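Local structure of venom allergen-like (VAL) 4 protein (Schistosoma mansoni, 4P27) at residues G75-D80 with C109-Q114; G86-W91 with Y134-N139; E101-N106 with E146-E151; W117-E122 with Y140-S145. The protein is a lipid-binding member of the SCP/TAPS (CAP) superfamily that lacks the prototypical CAP motifs, made by a parasitic blood fluke. One frame throughout, in Å; residues are numbered along the deposited sequence.

Contact 1: residues G75-D80 with C109-Q114; sequences GQNLAD and CKNYKQ
Asn77, on the edge strand 75-81 of the central CAP sheet, lays its amide against the backbone of Asn111 in helix 110-115, and this pair is the closest-packed part of the contact. Its ND2 donates to the backbone O of Asn111 at 3.2 Å; the bond is bent, with an N-H...O angle of 141°. The two side chains pass alongside one another pointing opposite ways, their amide planes nearly perpendicular. That leaves Asn77 OD1 and Asn111 OD1 3.1 Å apart, two acceptors with no hydrogen bond between them. Gln114 packs its CB on the same amide, 3.6 Å from Asn77 OD1, then bends at chi2 (64°) to set OE1 3.5 Å from Gly75 CA. At the Leu78 end the join is looser and wet: one water accepts from Leu78 N and donates to Asn111 OD1, and a second links Leu78 O to Asn111 ND2. At the opposite end another probably links Gln76 N to Gln114 OE1. Asn111 ND2 also binds Glu94, and Gln114 OE1 accepts from Asp144 N. The contact is mainly polar: the Asn77 side chain makes the direct bond, while waters reach outward backbone groups of Gln76 and Leu78 on this outermost strand.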
# COMPACT_ATOMS: atom_id res chain seq x y z
N GLY A 75 -3.63 -3.17 -7.67
CA GLY A 75 -4.12 -2.12 -6.80
C GLY A 75 -3.12 -0.97 -6.84
O GLY A 75 -2.00 -1.15 -7.26
N GLN A 76 -3.48 0.18 -6.27
CA GLN A 76 -2.61 1.36 -6.34
C GLN A 76 -2.87 2.24 -5.12
O GLN A 76 -4.00 2.42 -4.71
CB GLN A 76 -2.85 2.10 -7.64
CG GLN A 76 -1.84 3.22 -7.90
CD GLN A 76 -2.02 3.77 -9.32
OE1 GLN A 76 -2.87 4.60 -9.50
NE2 GLN A 76 -1.35 3.19 -10.32
N ASN A 77 -1.81 2.74 -4.53
CA ASN A 77 -1.94 3.78 -3.50
C ASN A 77 -1.19 5.00 -4.07
O ASN A 77 -0.11 4.87 -4.69
CB ASN A 77 -1.16 3.34 -2.24
CG ASN A 77 -1.95 2.40 -1.35
OD1 ASN A 77 -3.12 2.18 -1.60
ND2 ASN A 77 -1.33 1.82 -0.33
N LEU A 78 -1.76 6.18 -3.85
CA LEU A 78 -1.16 7.45 -4.32
C LEU A 78 -0.93 8.41 -3.15
O LEU A 78 -1.67 8.38 -2.09
CB LEU A 78 -2.12 8.14 -5.30
CG LEU A 78 -2.56 7.45 -6.57
CD1 LEU A 78 -3.66 8.28 -7.30
CD2 LEU A 78 -1.40 7.19 -7.51
N ALA A 79 0.12 9.24 -3.24
CA ALA A 79 0.34 10.22 -2.16
C ALA A 79 0.88 11.51 -2.80
O ALA A 79 1.58 11.47 -3.82
CB ALA A 79 1.25 9.70 -1.08
N ASP A 80 0.45 12.66 -2.27
CA ASP A 80 0.90 13.93 -2.84
C ASP A 80 1.48 14.57 -1.60
O ASP A 80 0.73 14.93 -0.74
CB ASP A 80 -0.27 14.75 -3.40
CG ASP A 80 0.18 16.22 -3.83
OD1 ASP A 80 1.42 16.52 -3.85
OD2 ASP A 80 -0.72 17.03 -4.21
N CYS A 109 -9.82 4.56 4.20
CA CYS A 109 -9.14 3.35 4.60
C CYS A 109 -8.44 2.65 3.45
O CYS A 109 -7.80 1.66 3.70
CB CYS A 109 -10.19 2.34 5.18
SG CYS A 109 -10.90 3.12 6.64
N LYS A 110 -8.59 3.12 2.21
CA LYS A 110 -8.12 2.31 1.06
C LYS A 110 -6.61 2.10 1.09
O LYS A 110 -6.15 1.07 0.70
CB LYS A 110 -8.31 2.95 -0.30
CG LYS A 110 -9.64 3.43 -0.80
CD LYS A 110 -9.29 4.34 -2.01
CE LYS A 110 -10.51 4.95 -2.69
NZ LYS A 110 -11.75 4.44 -2.02
N ASN A 111 -5.83 3.12 1.45
CA ASN A 111 -4.37 2.95 1.41
C ASN A 111 -3.93 1.95 2.48
O ASN A 111 -3.17 1.07 2.21
CB ASN A 111 -3.72 4.34 1.66
CG ASN A 111 -4.08 5.32 0.56
OD1 ASN A 111 -3.94 4.99 -0.61
ND2 ASN A 111 -4.65 6.47 0.91
N TYR A 112 -4.38 2.13 3.73
CA TYR A 112 -4.10 1.15 4.80
C TYR A 112 -4.50 -0.29 4.44
O TYR A 112 -3.70 -1.26 4.55
CB TYR A 112 -4.78 1.61 6.12
CG TYR A 112 -4.72 0.50 7.14
CD1 TYR A 112 -3.52 0.14 7.73
CD2 TYR A 112 -5.87 -0.29 7.42
CE1 TYR A 112 -3.46 -0.94 8.63
CE2 TYR A 112 -5.82 -1.34 8.33
CZ TYR A 112 -4.60 -1.67 8.90
OH TYR A 112 -4.48 -2.70 9.76
N LYS A 113 -5.75 -0.49 3.95
CA LYS A 113 -6.19 -1.82 3.61
C LYS A 113 -5.34 -2.51 2.53
O LYS A 113 -5.06 -3.69 2.64
CB LYS A 113 -7.70 -1.88 3.18
CG LYS A 113 -8.71 -1.54 4.29
CD LYS A 113 -10.15 -1.57 3.72
CE LYS A 113 -10.63 -3.01 3.52
NZ LYS A 113 -12.10 -3.01 3.12
N GLN A 114 -4.95 -1.76 1.52
CA GLN A 114 -4.10 -2.28 0.49
C GLN A 114 -2.72 -2.65 1.08
O GLN A 114 -2.14 -3.66 0.66
CB GLN A 114 -3.90 -1.24 -0.62
CG GLN A 114 -2.95 -1.74 -1.70
CD GLN A 114 -3.54 -2.99 -2.46
OE1 GLN A 114 -4.32 -2.82 -3.39
NE2 GLN A 114 -3.11 -4.20 -2.10
O HOH W 1 -5.70 -0.61 -4.22
O HOH W 2 -4.31 6.50 -2.92
O HOH W 3 -3.99 8.83 -1.15

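Contact 2: residues G86-W91 with Y134-N139; sequences GAMKDW and YLIVCN
The alpha-beta layering of the CAP fold brings helix 84-93 across strand 133-141, and this contact is part of the buried layer between them. The axes of the two short segments run 10.6 Å apart at an angle of 53°; apolar side chains bridge the spacing, and no hydrogen bond crosses. Ile136 and Cys138, two residues apart and so on one face of the strand, point at the helix. Ile136 sends CD1 end-on against Ala87 CB at 3.4 Å, closer than usual for two carbons. With chi1 at -55°, CG1 lies beside the backbone N and CG2 anti to it, so the branches reach different helix residues: CG2 meets the indole obliquely, 4.2 Å from Trp91 CH2, with Met88 CE slightly farther off. Cys138 approaches the same ring differently: SG lies at the edge of the six-membered ring, 88° off its normal and 4.8 Å from the centroid, and touches CH2 and CZ3 equally at 3.7 Å. This is a sulfur-aromatic contact made by a half-cystine, for Cys138 is disulfide-bonded to Cys125. One ring face of Trp91 is covered from within its own helix by Met88 CE and Ala87 O, while NE1 donates to Leu78 O on strand 75-81. Small, branched and aromatic side chains packed between helix and sheet make up a hydrophobic layer of the alpha-beta-alpha sandwich of CAP proteins.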
# COMPACT_ATOMS: atom_id res chain seq x y z
N GLY A 86 6.47 10.87 5.18
CA GLY A 86 5.21 11.43 5.57
C GLY A 86 4.09 10.70 4.82
O GLY A 86 3.06 10.40 5.40
N ALA A 87 4.29 10.51 3.51
CA ALA A 87 3.33 9.79 2.68
C ALA A 87 3.03 8.39 3.32
O ALA A 87 1.85 8.05 3.54
CB ALA A 87 3.88 9.65 1.29
N MET A 88 4.07 7.64 3.72
CA MET A 88 3.92 6.24 4.18
C MET A 88 3.08 6.26 5.44
O MET A 88 2.18 5.44 5.62
CB MET A 88 5.25 5.54 4.48
CG MET A 88 6.17 5.24 3.30
SD MET A 88 5.22 4.40 1.98
CE MET A 88 4.72 5.66 0.80
N LYS A 89 3.37 7.25 6.29
CA LYS A 89 2.74 7.35 7.58
C LYS A 89 1.28 7.80 7.42
O LYS A 89 0.39 7.34 8.14
CB LYS A 89 3.47 8.41 8.40
CG LYS A 89 3.27 8.18 9.88
CD LYS A 89 3.21 9.46 10.71
CE LYS A 89 3.32 9.06 12.19
NZ LYS A 89 3.80 10.13 13.10
N ASP A 90 1.03 8.72 6.50
CA ASP A 90 -0.33 9.05 6.16
C ASP A 90 -1.17 7.81 5.69
O ASP A 90 -2.33 7.60 6.11
CB ASP A 90 -0.32 10.10 5.08
CG ASP A 90 -1.70 10.49 4.66
OD1 ASP A 90 -2.46 10.91 5.53
OD2 ASP A 90 -2.06 10.40 3.47
N TRP A 91 -0.61 7.01 4.79
CA TRP A 91 -1.32 5.82 4.35
C TRP A 91 -1.58 4.90 5.55
O TRP A 91 -2.70 4.40 5.76
CB TRP A 91 -0.48 5.04 3.31
CG TRP A 91 -0.36 5.69 1.99
CD1 TRP A 91 -0.98 6.80 1.56
CD2 TRP A 91 0.48 5.23 0.92
NE1 TRP A 91 -0.57 7.11 0.24
CE2 TRP A 91 0.33 6.12 -0.15
CE3 TRP A 91 1.34 4.10 0.77
CZ2 TRP A 91 1.02 5.95 -1.35
CZ3 TRP A 91 2.01 3.98 -0.40
CH2 TRP A 91 1.87 4.88 -1.43
N TYR A 134 6.29 15.39 -3.78
CA TYR A 134 6.41 14.17 -4.58
C TYR A 134 4.97 13.81 -4.94
O TYR A 134 4.08 13.98 -4.13
CB TYR A 134 7.00 13.08 -3.68
CG TYR A 134 8.49 13.24 -3.45
CD1 TYR A 134 9.39 13.01 -4.50
CD2 TYR A 134 8.99 13.66 -2.22
CE1 TYR A 134 10.75 13.15 -4.29
CE2 TYR A 134 10.35 13.77 -2.00
CZ TYR A 134 11.21 13.55 -3.03
OH TYR A 134 12.55 13.69 -2.85
N LEU A 135 4.77 13.33 -6.16
CA LEU A 135 3.75 12.36 -6.50
C LEU A 135 4.37 10.95 -6.29
O LEU A 135 5.33 10.59 -6.95
CB LEU A 135 3.33 12.56 -7.94
CG LEU A 135 2.17 11.60 -8.35
CD1 LEU A 135 0.99 11.62 -7.38
CD2 LEU A 135 1.67 12.09 -9.67
N ILE A 136 3.89 10.22 -5.28
CA ILE A 136 4.27 8.81 -5.05
C ILE A 136 3.14 7.83 -5.49
O ILE A 136 1.96 8.06 -5.13
CB ILE A 136 4.52 8.63 -3.58
CG1 ILE A 136 5.57 9.67 -3.13
CG2 ILE A 136 4.93 7.17 -3.28
CD1 ILE A 136 5.46 9.96 -1.65
N VAL A 137 3.50 6.84 -6.33
CA VAL A 137 2.59 5.82 -6.88
C VAL A 137 3.16 4.50 -6.38
O VAL A 137 4.32 4.25 -6.66
CB VAL A 137 2.59 5.83 -8.39
CG1 VAL A 137 1.63 4.76 -8.99
CG2 VAL A 137 2.21 7.25 -8.89
N CYS A 138 2.38 3.71 -5.61
CA CYS A 138 2.70 2.26 -5.36
C CYS A 138 1.68 1.44 -6.05
O CYS A 138 0.47 1.74 -5.94
CB CYS A 138 2.68 1.90 -3.88
SG CYS A 138 4.16 2.45 -3.00
N ASN A 139 2.18 0.46 -6.82
CA ASN A 139 1.37 -0.57 -7.47
C ASN A 139 1.55 -1.86 -6.73
O ASN A 139 2.65 -2.16 -6.22
CB ASN A 139 1.68 -0.78 -8.94
CG ASN A 139 1.29 0.40 -9.77
OD1 ASN A 139 0.27 1.00 -9.49
ND2 ASN A 139 2.13 0.78 -10.79

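Contact 3: residues E101-N106 with E146-E151; sequences EKNQCN and EDRPYE. With NAG (2-acetamido-2-deoxy-beta-D-glucopyranose), chain B.
Asn103 and Arg148 join the turn of a small two-stranded hairpin, 98-99 with 104-105, to the loop that follows strand 133-141. The hairpin carries a G1 beta bulge, Asn103 and Gln104 both facing Asn99, and Asn103 takes the left-handed backbone conformation (phi 52°, psi 52°) common at the first bulge position. From there its side chain reaches the loop: ND2 donates to Glu146 O at 2.9 Å, nearly straight, in the carbonyl plane and on a lone pair, with the acceptor also in the plane of the asparagine amide. The other end of that amide is satisfied too, since OD1 accepts from Tyr98 OH and from Lys113 NZ. Lys113 NZ also bonds to Asp147 O and, weakly, to Glu146 O, so a single ammonium group gathers oxygens from both sides of the join. Arg148 returns the grip. Its chain runs extended from CG to NE and brings NH2 to Glu101 O, which lies at the guanidinium edge and accepts a hydrogen bond; the modelled separation of 2.5 Å is too short to be trusted in detail. NE is hydrogen-bonded to Phe100 O, so adjacent backbone carbonyls of the turn receive this one side chain. The guanidinium face is used as well: Asn103 CB sits over its centre, and the Asn103 amide plane is turned 39° from the guanidinium plane. Farther along the loop, clear of the hairpin, Glu151 OE2 lies 3.6 Å from C4 of the NAG on Asn118.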
# COMPACT_ATOMS: atom_id res chain seq x y z
N GLU A 101 -14.13 -5.60 12.25
CA GLU A 101 -15.35 -6.48 12.55
C GLU A 101 -16.51 -6.21 11.59
O GLU A 101 -17.02 -7.12 10.87
CB GLU A 101 -15.85 -6.17 13.94
CG GLU A 101 -14.99 -6.74 15.01
CD GLU A 101 -15.71 -6.73 16.36
OE1 GLU A 101 -16.87 -7.17 16.44
OE2 GLU A 101 -15.12 -6.27 17.36
N LYS A 102 -16.79 -4.92 11.43
CA LYS A 102 -17.83 -4.52 10.45
C LYS A 102 -17.32 -4.29 9.07
O LYS A 102 -18.11 -4.10 8.18
CB LYS A 102 -18.61 -3.32 10.92
CG LYS A 102 -19.03 -3.50 12.37
CD LYS A 102 -20.51 -3.49 12.60
CE LYS A 102 -20.78 -2.43 13.64
NZ LYS A 102 -22.14 -2.62 14.17
N ASN A 103 -16.00 -4.38 8.87
CA ASN A 103 -15.46 -4.04 7.60
C ASN A 103 -15.96 -2.66 7.20
O ASN A 103 -16.47 -2.50 6.12
CB ASN A 103 -15.81 -5.05 6.51
CG ASN A 103 -15.01 -4.80 5.24
OD1 ASN A 103 -13.90 -4.29 5.31
ND2 ASN A 103 -15.50 -5.24 4.12
N GLN A 104 -15.81 -1.66 8.04
CA GLN A 104 -16.39 -0.40 7.69
C GLN A 104 -15.40 0.65 7.93
O GLN A 104 -14.56 0.54 8.82
CB GLN A 104 -17.53 -0.04 8.65
CG GLN A 104 -18.87 -0.48 8.11
CD GLN A 104 -19.95 -0.41 9.18
OE1 GLN A 104 -19.85 0.36 10.16
NE2 GLN A 104 -20.99 -1.22 9.01
N CYS A 105 -15.55 1.73 7.20
CA CYS A 105 -14.58 2.77 7.21
C CYS A 105 -15.29 4.09 7.50
O CYS A 105 -16.24 4.45 6.83
CB CYS A 105 -13.85 2.81 5.85
SG CYS A 105 -12.59 4.10 5.81
N ASN A 106 -14.75 4.82 8.45
CA ASN A 106 -14.97 6.21 8.66
C ASN A 106 -13.98 7.19 8.00
O ASN A 106 -12.99 7.58 8.62
CB ASN A 106 -14.99 6.43 10.18
CG ASN A 106 -15.53 7.78 10.55
OD1 ASN A 106 -16.59 8.19 10.08
ND2 ASN A 106 -14.79 8.51 11.37
N GLU A 146 -13.11 -4.95 -1.81
CA GLU A 146 -13.84 -4.31 -0.73
C GLU A 146 -13.91 -5.18 0.54
O GLU A 146 -14.30 -4.67 1.52
CB GLU A 146 -15.30 -4.03 -1.14
CG GLU A 146 -16.12 -5.27 -1.45
CD GLU A 146 -17.52 -4.90 -1.97
OE1 GLU A 146 -17.99 -3.73 -1.78
OE2 GLU A 146 -18.14 -5.78 -2.60
N ASP A 147 -13.58 -6.42 0.51
CA ASP A 147 -13.47 -7.27 1.77
C ASP A 147 -12.47 -6.82 2.80
O ASP A 147 -11.78 -5.75 2.63
CB ASP A 147 -13.05 -8.68 1.39
CG ASP A 147 -14.07 -9.31 0.41
OD1 ASP A 147 -15.20 -8.86 0.49
OD2 ASP A 147 -13.76 -10.14 -0.45
N ARG A 148 -12.41 -7.65 3.86
CA ARG A 148 -11.45 -7.45 4.95
C ARG A 148 -10.07 -7.83 4.40
O ARG A 148 -9.92 -8.73 3.53
CB ARG A 148 -11.86 -8.28 6.19
CG ARG A 148 -13.13 -7.74 6.88
CD ARG A 148 -13.65 -8.81 7.87
NE ARG A 148 -14.85 -8.31 8.56
CZ ARG A 148 -16.07 -8.50 8.01
NH1 ARG A 148 -16.19 -9.17 6.89
NH2 ARG A 148 -17.12 -8.04 8.57
N PRO A 149 -9.02 -7.18 4.90
CA PRO A 149 -7.68 -7.44 4.31
C PRO A 149 -7.03 -8.79 4.56
O PRO A 149 -6.11 -9.18 3.81
CB PRO A 149 -6.82 -6.32 4.88
CG PRO A 149 -7.53 -5.90 6.18
CD PRO A 149 -9.00 -6.09 5.90
N TYR A 150 -7.45 -9.47 5.63
CA TYR A 150 -6.81 -10.70 6.11
C TYR A 150 -7.71 -11.51 7.11
O TYR A 150 -8.73 -11.01 7.61
CB TYR A 150 -5.44 -10.40 6.76
CG TYR A 150 -5.49 -9.37 7.91
CD1 TYR A 150 -5.92 -9.74 9.18
CD2 TYR A 150 -5.08 -8.05 7.69
CE1 TYR A 150 -5.99 -8.78 10.23
CE2 TYR A 150 -5.11 -7.10 8.71
CZ TYR A 150 -5.56 -7.48 10.00
OH TYR A 150 -5.66 -6.50 10.97
N GLU A 151 -7.27 -12.69 7.47
CA GLU A 151 -7.98 -13.45 8.53
C GLU A 151 -7.37 -13.08 9.88
O GLU A 151 -6.14 -13.10 10.00
CB GLU A 151 -7.65 -14.87 8.40
CG GLU A 151 -8.35 -15.66 7.33
CD GLU A 151 -7.94 -17.12 7.49
OE1 GLU A 151 -7.49 -17.51 8.60
OE2 GLU A 151 -8.03 -17.88 6.51
C1 NAG B . -6.55 -14.07 2.95
C2 NAG B . -6.30 -15.58 2.98
C3 NAG B . -7.53 -16.39 2.66
C4 NAG B . -8.64 -15.90 3.54
C5 NAG B . -8.90 -14.44 3.25
C6 NAG B . -10.13 -14.01 4.00
C7 NAG B . -4.04 -15.92 2.36
C8 NAG B . -3.07 -16.25 1.29
N2 NAG B . -5.30 -16.01 2.05
O3 NAG B . -7.25 -17.76 2.88
O4 NAG B . -9.79 -16.65 3.28
O5 NAG B . -7.75 -13.70 3.60
O6 NAG B . -10.36 -12.63 3.86
O7 NAG B . -3.64 -15.56 3.43

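Contact 4: residues W117-E122 with Y140-S145; sequences WNTTEE and YAPGDS. With NAG (2-acetamido-2-deoxy-beta-D-glucopyranose), chain B.
Trp117 turns one indole face to the backbone of 143-145. Asp144 crosses it at about a right angle, standing CB on the six-membered ring as a CH-pi contact, 3.5 Å from the centroid and 23° off the normal, while the carboxylate plane is turned 73° from the ring. The backbone sets CB on the ring; chi1 (68°) then decides where the carboxylate goes, and its OD2 comes no nearer than 4.2 Å to Trp117 CE3. Ser145 N covers the far part of the same face, and its OG lies 3.4 Å from Trp117 CH2. Thr120 works with both branches: OG1 donates to Pro142 O at 3.1 Å, nearly along the C=O axis, and CG2 meets the ring edge of Tyr140 and its CB, at 3.9 Å from the latter. Tyr140 then leads away to bond His15 through OH. Beyond Thr120 the chains pair as antiparallel strands. Ala141 O accepts from both Glu121 N at 2.9 Å and Glu122 N at 3.0 Å, a classic beta bulge, and Ala141 N returns a bond to Glu122 O. Pro142 follows a cis peptide and rests CD 3.4 Å from Thr119 O. Next to Trp117, Asn118 ND2 is covalently bonded to NAG C1. Backbone bonds thus fix the register at the sheet end, while CH-pi and van der Waals contacts hold the loop on the indole beside the glycosylated asparagine.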
# COMPACT_ATOMS: atom_id res chain seq x y z
N TRP A 117 -2.96 -6.07 2.82
CA TRP A 117 -3.80 -6.98 2.04
C TRP A 117 -3.11 -8.29 1.99
O TRP A 117 -1.94 -8.42 1.53
CB TRP A 117 -4.12 -6.42 0.63
CG TRP A 117 -5.26 -7.23 0.06
CD1 TRP A 117 -5.17 -8.29 -0.82
CD2 TRP A 117 -6.64 -7.04 0.37
NE1 TRP A 117 -6.47 -8.81 -1.07
CE2 TRP A 117 -7.38 -8.05 -0.35
CE3 TRP A 117 -7.34 -6.13 1.20
CZ2 TRP A 117 -8.79 -8.16 -0.26
CZ3 TRP A 117 -8.76 -6.23 1.24
CH2 TRP A 117 -9.43 -7.24 0.51
N ASN A 118 -3.78 -9.31 2.50
CA ASN A 118 -3.06 -10.60 2.69
C ASN A 118 -2.65 -11.34 1.40
O ASN A 118 -1.59 -12.00 1.39
CB ASN A 118 -3.86 -11.54 3.61
CG ASN A 118 -5.10 -12.10 2.92
OD1 ASN A 118 -5.68 -11.47 1.98
ND2 ASN A 118 -5.56 -13.24 3.41
N THR A 119 -3.42 -11.25 0.31
CA THR A 119 -3.00 -12.00 -0.93
C THR A 119 -2.02 -11.22 -1.81
O THR A 119 -1.46 -11.76 -2.76
CB THR A 119 -4.17 -12.32 -1.87
OG1 THR A 119 -4.97 -11.16 -2.05
CG2 THR A 119 -5.14 -13.44 -1.22
N THR A 120 -1.83 -9.93 -1.53
CA THR A 120 -0.87 -9.17 -2.32
C THR A 120 0.55 -9.75 -2.20
O THR A 120 1.06 -9.97 -1.09
CB THR A 120 -0.87 -7.66 -1.86
OG1 THR A 120 -2.18 -7.11 -2.07
CG2 THR A 120 0.21 -6.90 -2.65
N GLU A 121 1.25 -9.87 -3.32
CA GLU A 121 2.48 -10.60 -3.40
C GLU A 121 3.59 -9.70 -3.91
O GLU A 121 4.75 -9.82 -3.51
CB GLU A 121 2.28 -11.72 -4.42
CG GLU A 121 3.56 -12.49 -4.60
CD GLU A 121 3.33 -13.97 -4.50
OE1 GLU A 121 2.21 -14.40 -4.80
OE2 GLU A 121 4.27 -14.70 -4.12
N GLU A 122 3.25 -8.89 -4.91
CA GLU A 122 4.22 -8.07 -5.62
C GLU A 122 3.90 -6.61 -5.32
O GLU A 122 2.72 -6.18 -5.34
CB GLU A 122 4.13 -8.27 -7.13
CG GLU A 122 4.02 -9.73 -7.47
CD GLU A 122 5.23 -10.23 -8.16
OE1 GLU A 122 6.37 -9.85 -7.81
OE2 GLU A 122 5.01 -11.00 -9.09
N TYR A 140 0.44 -2.60 -6.63
CA TYR A 140 0.39 -3.84 -5.86
C TYR A 140 -0.32 -4.93 -6.77
O TYR A 140 -1.26 -4.62 -7.47
CB TYR A 140 -0.48 -3.66 -4.64
CG TYR A 140 -0.04 -2.53 -3.73
CD1 TYR A 140 -0.47 -1.19 -3.96
CD2 TYR A 140 0.84 -2.78 -2.62
CE1 TYR A 140 -0.08 -0.14 -3.12
CE2 TYR A 140 1.23 -1.70 -1.76
CZ TYR A 140 0.80 -0.40 -2.05
OH TYR A 140 1.16 0.65 -1.24
N ALA A 141 0.15 -6.18 -6.71
CA ALA A 141 -0.43 -7.32 -7.48
C ALA A 141 -0.53 -8.52 -6.53
O ALA A 141 0.46 -8.90 -5.95
CB ALA A 141 0.50 -7.68 -8.64
N PRO A 142 -1.72 -9.15 -6.40
CA PRO A 142 -3.01 -8.68 -6.99
C PRO A 142 -3.42 -7.46 -6.21
O PRO A 142 -2.85 -7.19 -5.14
CB PRO A 142 -4.04 -9.83 -6.70
CG PRO A 142 -3.28 -10.87 -5.98
CD PRO A 142 -1.78 -10.52 -5.86
N GLY A 143 -4.40 -6.72 -6.69
CA GLY A 143 -4.91 -5.61 -5.86
C GLY A 143 -5.92 -6.10 -4.83
O GLY A 143 -6.14 -7.28 -4.70
N ASP A 144 -6.43 -5.20 -4.04
CA ASP A 144 -7.35 -5.55 -3.02
C ASP A 144 -8.81 -5.53 -3.51
O ASP A 144 -9.08 -5.24 -4.65
CB ASP A 144 -7.09 -4.69 -1.78
CG ASP A 144 -7.40 -3.26 -1.94
OD1 ASP A 144 -7.89 -2.82 -2.99
OD2 ASP A 144 -7.12 -2.55 -0.93
N SER A 145 -9.76 -5.81 -2.62
CA SER A 145 -11.17 -5.73 -2.96
C SER A 145 -11.80 -4.96 -1.84
O SER A 145 -11.12 -4.39 -0.97
CB SER A 145 -11.75 -7.15 -3.10
OG SER A 145 -11.83 -7.78 -1.85
C1 NAG B . -6.55 -14.07 2.95
C2 NAG B . -6.30 -15.58 2.98
C3 NAG B . -7.53 -16.39 2.66
C4 NAG B . -8.64 -15.90 3.54
C5 NAG B . -8.90 -14.44 3.25
C6 NAG B . -10.13 -14.01 4.00
C7 NAG B . -4.04 -15.92 2.36
C8 NAG B . -3.07 -16.25 1.29
N2 NAG B . -5.30 -16.01 2.05
O3 NAG B . -7.25 -17.76 2.88
O4 NAG B . -9.79 -16.65 3.28
O5 NAG B . -7.75 -13.70 3.60
O6 NAG B . -10.36 -12.63 3.86
O7 NAG B . -3.64 -15.56 3.43

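Overall arrangement
Contacts 1, 2 and 4 reach the four-stranded mixed sheet: contact 1 through strand 75-81, contacts 2 and 4 through its neighbour 133-141. Contacts 1 and 2 have centres about 8 Å apart, with helix 84-93 following strand 75-81 directly. Contact 4 lies at the other end of strand 133-141, centre about 17 Å from contact 2. Contact 3 is peripheral, about 21 Å centre to centre from contact 2, but meets contact 4 through Pro149 O and Asn118 N and contact 1 through Lys113. Along the chain contact 1 closes before contact 4 opens, contact 4 nests in contact 3, and the other pairs interleave; sheet, helices and glycosylated loop pack into one compact CAP fold.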